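Local structure of Exo-beta-1,3-galactanase (Bifidobacterium bifidum, 5FLW) at residues A[80-85]-A[104-109]; A[73-78]-A[97-102]; A[151-156]-A[161-166]; A[33-38]-A[63-68]. The protein probably hydrolyses beta-1,3-linked galactans from the chain end, releasing galactose units, as a five-bladed beta-propeller glycoside hydrolase of family 43. All blocks are in the same frame, centred on the assembly; numbering follows the deposited sequence.

Contact 1 of 4, residues A[80-85]-A[104-109]; sequences IGERPK and PDYGYA
Ile80 and Tyr106 cross at about a right angle, and the tip of the isoleucine meets the tyrosine ring obliquely, with Ile80 CD1 4.0 Å from Tyr106 CE1. The same methyl also lies against the backbone of Pro104, so one methyl touches both Pro104 and Tyr106 of the loop. Ile80 CG1 stands anti to the carbonyl carbon (chi1 -69°), which lets its extended end leave the strand towards the loop. Glu82, two residues on, reaches the far end of the same ring: its chain is stretched out beyond CG, and Glu82 OE2 comes within 3.5 Å of Tyr106 OH, with carboxylate and ring planes turned 61° apart. The loop that presents the tyrosine contains an Asx turn, in which Gly107 N donates to Asp105 OD1 at 2.8 Å. Glycine suits the closing position, because a CB there would run into that carboxylate oxygen. The backbone oxygen of Tyr106 is held by Arg137. The contact thus joins the first strand of one propeller blade to the loop linking the next two strands of that blade. No hydrogen bond crosses it: an apolar touch of methyl on ring and a loose polar approach at the hydroxyl imply modest, partly solvent-exposed attachment.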
loop_
_atom_site.group_PDB
_atom_site.type_symbol
_atom_site.label_atom_id
_atom_site.label_comp_id
_atom_site.label_asym_id
_atom_site.label_seq_id
_atom_site.Cartn_x
_atom_site.Cartn_y
_atom_site.Cartn_z
ATOM N N ILE A 80 -14.157 10.098 -0.172
ATOM C CA ILE A 80 -13.351 8.986 0.313
ATOM C C ILE A 80 -11.921 9.119 -0.223
ATOM O O ILE A 80 -11.716 9.458 -1.380
ATOM C CB ILE A 80 -13.964 7.642 -0.135
ATOM C CG1 ILE A 80 -15.289 7.395 0.589
ATOM C CG2 ILE A 80 -13.002 6.487 0.089
ATOM C CD1 ILE A 80 -16.122 6.288 -0.016
ATOM N N GLY A 81 -10.941 8.860 0.636
ATOM C CA GLY A 81 -9.530 8.933 0.283
ATOM C C GLY A 81 -8.831 7.757 0.929
ATOM O O GLY A 81 -8.675 7.725 2.142
ATOM N N GLU A 82 -8.417 6.796 0.113
ATOM C CA GLU A 82 -7.805 5.570 0.612
ATOM C C GLU A 82 -6.412 5.208 0.105
ATOM O O GLU A 82 -5.964 5.688 -0.926
ATOM C CB GLU A 82 -8.737 4.395 0.265
ATOM C CG GLU A 82 -10.096 4.432 0.947
ATOM C CD GLU A 82 -11.025 3.326 0.480
ATOM O OE1 GLU A 82 -10.759 2.729 -0.575
ATOM O OE2 GLU A 82 -12.019 3.059 1.173
ATOM N N ARG A 83 -5.751 4.337 0.861
ATOM C CA ARG A 83 -4.449 3.773 0.504
ATOM C C ARG A 83 -3.394 4.826 0.144
ATOM O O ARG A 83 -2.756 4.747 -0.911
ATOM C CB ARG A 83 -4.564 2.704 -0.579
ATOM C CG ARG A 83 -5.453 1.532 -0.128
ATOM C CD ARG A 83 -5.410 0.335 -1.094
ATOM N NE ARG A 83 -6.276 -0.727 -0.582
ATOM C CZ ARG A 83 -5.929 -1.580 0.381
ATOM N NH1 ARG A 83 -4.707 -1.516 0.912
ATOM N NH2 ARG A 83 -6.792 -2.517 0.810
ATOM N N PRO A 84 -3.145 5.801 1.036
ATOM C CA PRO A 84 -2.145 6.835 0.739
ATOM C C PRO A 84 -0.758 6.222 0.585
ATOM O O PRO A 84 -0.391 5.281 1.295
ATOM C CB PRO A 84 -2.204 7.764 1.973
ATOM C CG PRO A 84 -2.648 6.865 3.106
ATOM C CD PRO A 84 -3.645 5.901 2.431
ATOM N N LYS A 85 0.009 6.785 -0.348
ATOM C CA LYS A 85 1.371 6.353 -0.618
ATOM C C LYS A 85 2.233 7.597 -0.807
ATOM O O LYS A 85 1.750 8.620 -1.299
ATOM C CB LYS A 85 1.423 5.520 -1.913
ATOM C CG LYS A 85 0.540 4.257 -1.898
ATOM C CD LYS A 85 1.088 3.235 -0.893
ATOM C CE LYS A 85 0.061 2.130 -0.562
ATOM N NZ LYS A 85 -1.093 2.675 0.213
ATOM N N PRO A 104 -18.773 8.218 -2.453
ATOM C CA PRO A 104 -19.551 7.128 -1.823
ATOM C C PRO A 104 -20.252 6.210 -2.818
ATOM O O PRO A 104 -20.465 5.026 -2.510
ATOM C CB PRO A 104 -20.546 7.877 -0.926
ATOM C CG PRO A 104 -19.825 9.162 -0.599
ATOM C CD PRO A 104 -19.130 9.532 -1.876
ATOM N N ASP A 105 -20.616 6.719 -4.001
ATOM C CA ASP A 105 -21.208 5.878 -5.042
ATOM C C ASP A 105 -20.165 5.038 -5.770
ATOM O O ASP A 105 -20.538 4.165 -6.573
ATOM C CB ASP A 105 -21.926 6.757 -6.068
ATOM C CG ASP A 105 -20.941 7.609 -6.884
ATOM O OD1 ASP A 105 -20.412 7.149 -7.928
ATOM O OD2 ASP A 105 -20.643 8.737 -6.451
ATOM N N TYR A 106 -18.875 5.283 -5.514
ATOM C CA TYR A 106 -17.786 4.464 -6.030
ATOM C C TYR A 106 -17.551 4.552 -7.532
ATOM O O TYR A 106 -16.826 3.715 -8.088
ATOM C CB TYR A 106 -17.909 3.015 -5.570
ATOM C CG TYR A 106 -17.026 2.784 -4.398
ATOM C CD1 TYR A 106 -17.414 3.129 -3.107
ATOM C CD2 TYR A 106 -15.746 2.252 -4.608
ATOM C CE1 TYR A 106 -16.548 2.914 -2.054
ATOM C CE2 TYR A 106 -14.878 2.055 -3.592
ATOM C CZ TYR A 106 -15.267 2.381 -2.316
ATOM O OH TYR A 106 -14.367 2.145 -1.298
ATOM N N GLY A 107 -18.063 5.588 -8.181
ATOM C CA GLY A 107 -17.888 5.814 -9.597
ATOM C C GLY A 107 -16.757 6.732 -9.985
ATOM O O GLY A 107 -16.516 6.896 -11.187
ATOM N N TYR A 108 -16.049 7.342 -9.031
ATOM C CA TYR A 108 -15.060 8.360 -9.400
ATOM C C TYR A 108 -13.706 7.772 -9.790
ATOM O O TYR A 108 -13.152 8.108 -10.851
ATOM C CB TYR A 108 -14.903 9.373 -8.285
ATOM C CG TYR A 108 -14.070 10.605 -8.632
ATOM C CD1 TYR A 108 -14.431 11.447 -9.699
ATOM C CD2 TYR A 108 -12.958 10.975 -7.844
ATOM C CE1 TYR A 108 -13.693 12.620 -9.982
ATOM C CE2 TYR A 108 -12.214 12.141 -8.120
ATOM C CZ TYR A 108 -12.594 12.952 -9.196
ATOM O OH TYR A 108 -11.902 14.114 -9.507
ATOM N N ALA A 109 -13.124 6.968 -8.897
ATOM C CA ALA A 109 -11.973 6.130 -9.213
ATOM C C ALA A 109 -10.810 6.943 -9.818
ATOM O O ALA A 109 -10.355 6.696 -10.944
ATOM C CB ALA A 109 -12.408 4.960 -10.098
#

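Contact 2 of 4, residues A[73-78]-A[97-102]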
loop_
_atom_site.group_PDB
_atom_site.type_symbol
_atom_site.label_atom_id
_atom_site.label_comp_id
_atom_site.label_asym_id
_atom_site.label_seq_id
_atom_site.Cartn_x
_atom_site.Cartn_y
_atom_site.Cartn_z
ATOM N N SER A 73 -14.254 20.003 -3.084
ATOM C CA SER A 73 -13.032 19.363 -3.566
ATOM C C SER A 73 -13.157 17.844 -3.476
ATOM O O SER A 73 -14.039 17.293 -2.800
ATOM C CB SER A 73 -11.799 19.813 -2.765
ATOM O OG SER A 73 -11.748 19.234 -1.469
ATOM N N ALA A 74 -12.216 17.163 -4.150
ATOM C CA ALA A 74 -12.247 15.702 -4.205
ATOM C C ALA A 74 -11.832 15.039 -2.890
ATOM O O ALA A 74 -11.957 13.813 -2.766
ATOM C CB ALA A 74 -11.385 15.196 -5.359
ATOM N N LEU A 75 -11.350 15.805 -1.911
ATOM C CA LEU A 75 -11.010 15.279 -0.592
ATOM C C LEU A 75 -11.781 15.995 0.516
ATOM O O LEU A 75 -11.282 16.129 1.645
ATOM C CB LEU A 75 -9.501 15.320 -0.344
ATOM C CG LEU A 75 -8.648 14.324 -1.165
ATOM C CD1 LEU A 75 -7.148 14.549 -0.965
ATOM C CD2 LEU A 75 -9.043 12.867 -0.874
ATOM N N ALA A 76 -12.996 16.462 0.205
ATOM C CA ALA A 76 -13.902 17.018 1.204
ATOM C C ALA A 76 -14.391 15.911 2.154
ATOM O O ALA A 76 -14.195 14.708 1.918
ATOM C CB ALA A 76 -15.086 17.727 0.527
ATOM N N ALA A 77 -15.051 16.339 3.244
ATOM C CA ALA A 77 -15.481 15.432 4.308
ATOM C C ALA A 77 -16.501 14.407 3.824
ATOM O O ALA A 77 -16.692 13.388 4.486
ATOM C CB ALA A 77 -16.112 16.245 5.447
ATOM N N ASP A 78 -17.169 14.662 2.700
ATOM C CA ASP A 78 -18.163 13.750 2.169
ATOM C C ASP A 78 -17.580 12.776 1.158
ATOM O O ASP A 78 -18.322 11.906 0.677
ATOM C CB ASP A 78 -19.307 14.536 1.538
ATOM C CG ASP A 78 -18.833 15.410 0.386
ATOM O OD1 ASP A 78 -17.999 16.307 0.622
ATOM O OD2 ASP A 78 -19.272 15.186 -0.757
ATOM N N MET A 97 2.665 12.651 -2.436
ATOM C CA MET A 97 1.685 11.712 -1.934
ATOM C C MET A 97 0.630 11.420 -3.005
ATOM O O MET A 97 0.189 12.329 -3.728
ATOM C CB MET A 97 1.014 12.251 -0.672
ATOM C CG MET A 97 0.000 11.298 -0.068
ATOM S SD MET A 97 -0.728 11.915 1.499
ATOM C CE MET A 97 0.678 11.769 2.605
ATOM N N TYR A 98 0.259 10.134 -3.110
ATOM C CA TYR A 98 -0.786 9.634 -4.001
ATOM C C TYR A 98 -1.898 9.038 -3.146
ATOM O O TYR A 98 -1.629 8.454 -2.093
ATOM C CB TYR A 98 -0.224 8.562 -4.959
ATOM C CG TYR A 98 1.086 9.010 -5.561
ATOM C CD1 TYR A 98 1.107 9.840 -6.689
ATOM C CD2 TYR A 98 2.301 8.655 -4.971
ATOM C CE1 TYR A 98 2.321 10.296 -7.230
ATOM C CE2 TYR A 98 3.508 9.111 -5.478
ATOM C CZ TYR A 98 3.520 9.930 -6.615
ATOM O OH TYR A 98 4.709 10.380 -7.134
ATOM N N ILE A 99 -3.148 9.185 -3.583
ATOM C CA ILE A 99 -4.269 8.671 -2.798
ATOM C C ILE A 99 -5.353 8.222 -3.762
ATOM O O ILE A 99 -5.509 8.782 -4.848
ATOM C CB ILE A 99 -4.766 9.718 -1.753
ATOM C CG1 ILE A 99 -5.699 9.082 -0.711
ATOM C CG2 ILE A 99 -5.433 10.895 -2.424
ATOM C CD1 ILE A 99 -5.868 9.944 0.474
ATOM N N HIS A 100 -6.077 7.182 -3.381
ATOM C CA HIS A 100 -7.256 6.800 -4.149
ATOM C C HIS A 100 -8.375 7.773 -3.761
ATOM O O HIS A 100 -8.902 7.701 -2.640
ATOM C CB HIS A 100 -7.610 5.330 -3.889
ATOM C CG HIS A 100 -8.972 4.909 -4.403
ATOM N ND1 HIS A 100 -9.592 3.747 -3.970
ATOM C CD2 HIS A 100 -9.822 5.472 -5.307
ATOM C CE1 HIS A 100 -10.765 3.627 -4.573
ATOM N NE2 HIS A 100 -10.931 4.656 -5.388
ATOM N N ALA A 101 -8.697 8.719 -4.663
ATOM C CA ALA A 101 -9.791 9.650 -4.435
ATOM C C ALA A 101 -11.073 9.017 -4.975
ATOM O O ALA A 101 -11.123 8.594 -6.140
ATOM C CB ALA A 101 -9.520 10.999 -5.118
ATOM N N GLU A 102 -12.102 8.957 -4.130
ATOM C CA GLU A 102 -13.286 8.173 -4.435
ATOM C C GLU A 102 -14.514 8.930 -3.934
ATOM O O GLU A 102 -14.392 9.868 -3.147
ATOM C CB GLU A 102 -13.196 6.768 -3.795
ATOM C CG GLU A 102 -14.192 5.757 -4.357
ATOM C CD GLU A 102 -14.194 5.759 -5.871
ATOM O OE1 GLU A 102 -13.329 5.076 -6.505
ATOM O OE2 GLU A 102 -15.053 6.462 -6.423
HETATM O O HOH W 1 -13.198 12.186 -4.408
#
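While Ala74 and Leu75 meet Ala101 and Ile99 on one side of strand 97-102, the flat groups stand on the other. There the imidazole of His100 carries Glu102 OE1 at its edge, in the ring plane. His100 NE2 donates to Glu102 OE1 over 2.7 Å at 163°, arriving on the anti side of the carboxylate and 26° out of its plane. The second oxygen, Glu102 OE2, takes backbone N-H groups from Tyr108 and Ala109, so both ends of the carboxylate are engaged and its rotation is restrained. Alternation along the strand then leaves Ile99 and Ala101 to face the loop. The strand belongs to the second blade of the five-bladed beta-propeller, and 73-78 is part of the connection entering that blade from the first. The connection folds here into a type I turn from Ser73 to Ala76. From the turn Leu75 extends its chain (chi2 174°) until Leu75 CD1 lies 4.3 Å from Ile99 CG2; two branched aliphatics suit this buried place, where Leu66 and Phe125 also touch the leucine. Ala101 is short enough for the turn to come near: Ala74 O is 4.4 Å from Ala101 CB. A water donates to Ala74 O at 2.6 Å and to Glu102 O at 2.9 Å, spanning two carbonyl oxygens that could not bond each other.

Contact 3 of 4, residues A[151-156]-A[161-166]; sequences IMSEDR and HIYRLA
Ser153 and Tyr163 fit as hollow and bump on one face of an antiparallel beta hairpin, the middle strands of a propeller blade. The small serine leaves room for the phenol to lean diagonally across the pair of strands, bringing Tyr163 CE2 to 3.5 Å from Ser153 CB. Tyr163 CG lies beside its backbone N (chi1 -73°), and from there the ring swings back along its own strand over His161, whose CB stands 3.5 Å above the centre of the phenol ring. The fit is mutual, since Tyr163 OH in turn sits above the centre of the imidazole. On the opposite face Met152 and Ile162 form a non-hydrogen-bonded pair, where Met152 CG lies 4.3 Å from Ile162 CG1 before the methionine bends away. Beneath these shapes run paired backbone bonds at Ile151-Tyr163 and Ser153-His161. The imidazole edge fits against Asp155, nearly coplanar with its carboxylate: His161 NE2 donates to the anti lone pair of Asp155 OD2 at 2.8 Å and 165°. His158 shares that oxygen, while ND1 of His161 is bonded to Asp175. A leucine in place of His161 has no ring nitrogens and would probably leave Asp155 and Asp175 each short of a partner. One water lies 2.7 Å from both Ser153 OG, which is also bonded to Ser136, and Tyr163 OH.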
loop_
_atom_site.group_PDB
_atom_site.type_symbol
_atom_site.label_atom_id
_atom_site.label_comp_id
_atom_site.label_asym_id
_atom_site.label_seq_id
_atom_site.Cartn_x
_atom_site.Cartn_y
_atom_site.Cartn_z
ATOM N N ILE A 151 3.480 3.928 -9.956
ATOM C CA ILE A 151 2.265 3.737 -9.188
ATOM C C ILE A 151 1.519 2.537 -9.773
ATOM O O ILE A 151 1.325 2.446 -10.994
ATOM C CB ILE A 151 1.425 5.030 -9.117
ATOM C CG1 ILE A 151 0.187 4.836 -8.235
ATOM C CG2 ILE A 151 1.036 5.513 -10.489
ATOM C CD1 ILE A 151 -0.447 6.133 -7.824
ATOM N N MET A 152 1.146 1.597 -8.899
ATOM C CA MET A 152 0.328 0.466 -9.310
ATOM C C MET A 152 -1.119 0.825 -9.040
ATOM O O MET A 152 -1.425 1.456 -8.021
ATOM C CB MET A 152 0.707 -0.826 -8.566
ATOM C CG MET A 152 2.168 -1.260 -8.734
ATOM S SD MET A 152 3.337 -0.496 -7.565
ATOM C CE MET A 152 2.992 -1.444 -6.061
ATOM N N SER A 153 -2.012 0.428 -9.948
ATOM C CA SER A 153 -3.374 0.965 -9.930
ATOM C C SER A 153 -4.358 -0.085 -10.427
ATOM O O SER A 153 -4.331 -0.446 -11.610
ATOM C CB SER A 153 -3.465 2.217 -10.833
ATOM O OG SER A 153 -4.821 2.598 -11.069
ATOM N N GLU A 154 -5.275 -0.514 -9.558
ATOM C CA GLU A 154 -6.279 -1.496 -9.955
ATOM C C GLU A 154 -7.388 -0.822 -10.759
ATOM O O GLU A 154 -7.975 0.175 -10.319
ATOM C CB GLU A 154 -6.856 -2.216 -8.730
ATOM C CG GLU A 154 -7.664 -3.483 -9.077
ATOM C CD GLU A 154 -9.141 -3.223 -9.384
ATOM O OE1 GLU A 154 -9.747 -2.347 -8.727
ATOM O OE2 GLU A 154 -9.703 -3.898 -10.286
ATOM N N ASP A 155 -7.673 -1.383 -11.937
ATOM C CA ASP A 155 -8.605 -0.826 -12.916
ATOM C C ASP A 155 -9.584 -1.944 -13.274
ATOM O O ASP A 155 -9.210 -2.895 -13.984
ATOM C CB ASP A 155 -7.786 -0.344 -14.118
ATOM C CG ASP A 155 -8.606 -0.039 -15.367
ATOM O OD1 ASP A 155 -9.845 -0.202 -15.409
ATOM O OD2 ASP A 155 -7.940 0.360 -16.372
ATOM N N ARG A 156 -10.832 -1.838 -12.776
ATOM C CA ARG A 156 -11.762 -2.974 -12.877
ATOM C C ARG A 156 -12.033 -3.407 -14.323
ATOM O O ARG A 156 -12.373 -4.577 -14.567
ATOM C CB ARG A 156 -13.065 -2.705 -12.141
ATOM C CG ARG A 156 -13.891 -3.994 -11.826
ATOM C CD ARG A 156 -13.189 -4.933 -10.827
ATOM N NE ARG A 156 -12.474 -4.180 -9.785
ATOM C CZ ARG A 156 -12.971 -3.849 -8.584
ATOM N NH1 ARG A 156 -14.206 -4.201 -8.218
ATOM N NH2 ARG A 156 -12.224 -3.130 -7.744
ATOM N N HIS A 161 -2.572 -2.011 -13.294
ATOM C CA HIS A 161 -1.517 -1.348 -14.045
ATOM C C HIS A 161 -0.281 -1.145 -13.182
ATOM O O HIS A 161 -0.370 -0.923 -11.969
ATOM C CB HIS A 161 -1.942 0.053 -14.502
ATOM C CG HIS A 161 -3.135 0.079 -15.406
ATOM N ND1 HIS A 161 -3.032 0.206 -16.775
ATOM C CD2 HIS A 161 -4.460 0.022 -15.132
ATOM C CE1 HIS A 161 -4.244 0.223 -17.307
ATOM N NE2 HIS A 161 -5.128 0.098 -16.334
ATOM N N ILE A 162 0.870 -1.145 -13.842
ATOM C CA ILE A 162 2.077 -0.477 -13.368
ATOM C C ILE A 162 2.236 0.749 -14.257
ATOM O O ILE A 162 2.400 0.618 -15.478
ATOM C CB ILE A 162 3.319 -1.379 -13.467
ATOM C CG1 ILE A 162 3.130 -2.671 -12.642
ATOM C CG2 ILE A 162 4.564 -0.595 -13.048
ATOM C CD1 ILE A 162 4.253 -3.684 -12.760
ATOM N N TYR A 163 2.126 1.940 -13.665
ATOM C CA TYR A 163 2.256 3.202 -14.382
ATOM C C TYR A 163 3.586 3.854 -14.019
ATOM O O TYR A 163 3.906 3.981 -12.831
ATOM C CB TYR A 163 1.154 4.154 -13.940
ATOM C CG TYR A 163 -0.241 3.848 -14.428
ATOM C CD1 TYR A 163 -0.506 3.642 -15.793
ATOM C CD2 TYR A 163 -1.315 3.843 -13.532
ATOM C CE1 TYR A 163 -1.816 3.405 -16.235
ATOM C CE2 TYR A 163 -2.608 3.595 -13.961
ATOM C CZ TYR A 163 -2.854 3.390 -15.303
ATOM O OH TYR A 163 -4.132 3.146 -15.718
ATOM N N ARG A 164 4.340 4.298 -15.022
ATOM C CA ARG A 164 5.577 5.022 -14.757
ATOM C C ARG A 164 5.278 6.512 -14.592
ATOM O O ARG A 164 4.525 7.090 -15.380
ATOM C CB ARG A 164 6.626 4.798 -15.847
ATOM C CG ARG A 164 7.992 5.441 -15.549
ATOM C CD ARG A 164 9.076 4.941 -16.481
ATOM N NE ARG A 164 8.707 5.109 -17.894
ATOM C CZ ARG A 164 9.056 6.143 -18.663
ATOM N NH1 ARG A 164 9.807 7.122 -18.163
ATOM N NH2 ARG A 164 8.676 6.193 -19.946
ATOM N N LEU A 165 5.880 7.120 -13.568
ATOM C CA LEU A 165 5.691 8.533 -13.294
ATOM C C LEU A 165 6.659 9.371 -14.126
ATOM O O LEU A 165 7.773 8.931 -14.466
ATOM C CB LEU A 165 5.977 8.806 -11.815
ATOM C CG LEU A 165 5.013 8.144 -10.826
ATOM C CD1 LEU A 165 5.615 8.067 -9.410
ATOM C CD2 LEU A 165 3.703 8.916 -10.795
ATOM N N ALA A 166 6.241 10.612 -14.398
ATOM C CA ALA A 166 7.139 11.628 -14.922
ATOM C C ALA A 166 8.285 11.849 -13.932
ATOM O O ALA A 166 8.206 11.472 -12.751
ATOM C CB ALA A 166 6.371 12.939 -15.091
HETATM O O HOH W 2 -5.821 2.916 -13.563
#

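Contact 4 of 4, residues A[33-38]-A[63-68]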
loop_
_atom_site.group_PDB
_atom_site.type_symbol
_atom_site.label_atom_id
_atom_site.label_comp_id
_atom_site.label_asym_id
_atom_site.label_seq_id
_atom_site.Cartn_x
_atom_site.Cartn_y
_atom_site.Cartn_z
ATOM N N TYR A 33 8.721 5.651 7.679
ATOM C CA TYR A 33 7.554 6.521 7.708
ATOM C C TYR A 33 6.354 5.745 7.186
ATOM O O TYR A 33 6.387 5.252 6.052
ATOM C CB TYR A 33 7.776 7.744 6.813
ATOM C CG TYR A 33 8.813 8.690 7.355
ATOM C CD1 TYR A 33 10.159 8.340 7.363
ATOM C CD2 TYR A 33 8.441 9.931 7.887
ATOM C CE1 TYR A 33 11.129 9.202 7.876
ATOM C CE2 TYR A 33 9.399 10.811 8.407
ATOM C CZ TYR A 33 10.746 10.431 8.403
ATOM O OH TYR A 33 11.726 11.271 8.903
ATOM N N ALA A 34 5.291 5.669 7.988
ATOM C CA ALA A 34 4.022 5.073 7.569
ATOM C C ALA A 34 2.993 6.173 7.315
ATOM O O ALA A 34 2.917 7.154 8.068
ATOM C CB ALA A 34 3.482 4.117 8.643
ATOM N N TYR A 35 2.192 6.004 6.262
ATOM C CA TYR A 35 1.098 6.925 5.953
ATOM C C TYR A 35 -0.183 6.095 5.909
ATOM O O TYR A 35 -0.299 5.201 5.072
ATOM C CB TYR A 35 1.347 7.636 4.605
ATOM C CG TYR A 35 2.671 8.396 4.609
ATOM C CD1 TYR A 35 2.739 9.742 5.072
ATOM C CD2 TYR A 35 3.869 7.770 4.221
ATOM C CE1 TYR A 35 3.956 10.443 5.105
ATOM C CE2 TYR A 35 5.095 8.465 4.277
ATOM C CZ TYR A 35 5.130 9.796 4.709
ATOM O OH TYR A 35 6.319 10.487 4.748
ATOM N N GLY A 36 -1.137 6.380 6.807
ATOM C CA GLY A 36 -2.315 5.545 6.936
ATOM C C GLY A 36 -3.620 6.317 6.837
ATOM O O GLY A 36 -3.668 7.547 6.992
ATOM N N GLU A 37 -4.703 5.563 6.561
ATOM C CA GLU A 37 -6.047 6.147 6.550
ATOM C C GLU A 37 -6.508 6.428 7.978
ATOM O O GLU A 37 -6.587 5.513 8.792
ATOM C CB GLU A 37 -7.019 5.174 5.886
ATOM C CG GLU A 37 -6.636 4.781 4.462
ATOM C CD GLU A 37 -7.453 3.619 3.899
ATOM O OE1 GLU A 37 -8.469 3.212 4.502
ATOM O OE2 GLU A 37 -7.034 3.049 2.860
ATOM N N ASN A 38 -6.860 7.682 8.284
ATOM C CA ASN A 38 -7.523 7.976 9.554
ATOM C C ASN A 38 -8.978 7.510 9.448
ATOM O O ASN A 38 -9.753 8.065 8.652
ATOM C CB ASN A 38 -7.487 9.476 9.813
ATOM C CG ASN A 38 -8.073 9.847 11.168
ATOM O OD1 ASN A 38 -8.195 8.995 12.040
ATOM N ND2 ASN A 38 -8.433 11.130 11.351
ATOM N N GLY A 63 0.888 13.232 13.446
ATOM C CA GLY A 63 -0.379 13.885 13.211
ATOM C C GLY A 63 -0.906 13.675 11.803
ATOM O O GLY A 63 -0.420 12.848 11.026
ATOM N N ILE A 64 -1.938 14.448 11.486
ATOM C CA ILE A 64 -2.551 14.421 10.160
ATOM C C ILE A 64 -1.693 15.279 9.230
ATOM O O ILE A 64 -1.556 16.490 9.446
ATOM C CB ILE A 64 -4.013 14.919 10.214
ATOM C CG1 ILE A 64 -4.882 13.938 11.047
ATOM C CG2 ILE A 64 -4.599 15.088 8.812
ATOM C CD1 ILE A 64 -6.280 14.392 11.341
ATOM N N VAL A 65 -1.124 14.647 8.193
ATOM C CA VAL A 65 -0.221 15.309 7.252
ATOM C C VAL A 65 -0.900 15.690 5.929
ATOM O O VAL A 65 -0.350 16.514 5.187
ATOM C CB VAL A 65 1.095 14.507 7.033
ATOM C CG1 VAL A 65 1.809 14.296 8.371
ATOM C CG2 VAL A 65 0.852 13.150 6.363
ATOM N N LEU A 66 -2.065 15.115 5.619
ATOM C CA LEU A 66 -2.920 15.576 4.522
ATOM C C LEU A 66 -4.315 15.733 5.123
ATOM O O LEU A 66 -4.936 14.743 5.537
ATOM C CB LEU A 66 -2.916 14.617 3.326
ATOM C CG LEU A 66 -3.874 14.994 2.183
ATOM C CD1 LEU A 66 -3.541 16.355 1.617
ATOM C CD2 LEU A 66 -3.924 13.918 1.078
ATOM N N ASP A 67 -4.777 16.968 5.228
ATOM C CA ASP A 67 -6.031 17.251 5.905
ATOM C C ASP A 67 -7.219 16.936 5.003
ATOM O O ASP A 67 -7.115 16.879 3.770
ATOM C CB ASP A 67 -6.123 18.733 6.243
ATOM C CG ASP A 67 -5.241 19.124 7.410
ATOM O OD1 ASP A 67 -5.168 18.346 8.385
ATOM O OD2 ASP A 67 -4.623 20.216 7.351
ATOM N N VAL A 68 -8.376 16.758 5.653
ATOM C CA VAL A 68 -9.641 16.921 4.953
ATOM C C VAL A 68 -9.650 18.303 4.298
ATOM O O VAL A 68 -9.233 19.296 4.906
ATOM C CB VAL A 68 -10.803 16.791 5.952
ATOM C CG1 VAL A 68 -12.128 16.941 5.226
ATOM C CG2 VAL A 68 -10.738 15.478 6.694
#
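Tyr35 and Val65 are brought together by their first torsions: the tyrosine CG lies anti to its carbonyl carbon (chi1 -58°), and in Val65 CG1 lies anti to the carbonyl carbon (chi1 -58°), which leaves CG2 between the backbone N and the carbonyl carbon, facing the ring. The methyl approaches the edge of the phenol near its plane, Val65 CG2 standing 4.1 Å from Tyr35 CD1. At the far end of the contact Asn38 points its amide across Ile64, and Asn38 ND2 comes to 3.9 Å from Ile64 CD1. Both pairs cross at about a right angle, and each meets through a single pair of atoms. The two segments are not neighbours in their sheet: strand 48-53 runs between them in the first propeller blade, and its Cys50 touches both Tyr35 and Val65. A compact apolar side chain such as valine suits this buried spot beside the ring and Cys50, setting a methyl at the ring's edge. The polar ends find partners elsewhere, Tyr35 OH on the backbone oxygen of Pro119 and Asn38 ND2 on that of Gln46. With those needs met outside, what crosses between the segments is purely van der Waals contact, without direction and without charge.

Overall arrangement
Following the chain, contact 4 closes first, returning 63-68 to 33-38 across the first blade. Contacts 1 and 2 then interlock: 73-78 and 80-85 open in turn before 97-102 and 104-109 close them in the same order, so their loops cross. Both involve the second blade, where strands 80-88 and 95-102 are neighbours. Contact 3 comes later, in series, closing a short hairpin of the third blade. Neighbouring blades are tied where the contacts touch: Glu37 of contact 4 receives Arg83 N of contact 1, Met97 of contact 2 packs on Tyr35 and Leu66, and Tyr98 packs on Ile151 and Leu165 of contact 3. Contacts 3 and 4 stay apart, their centres about 22 Å from each other.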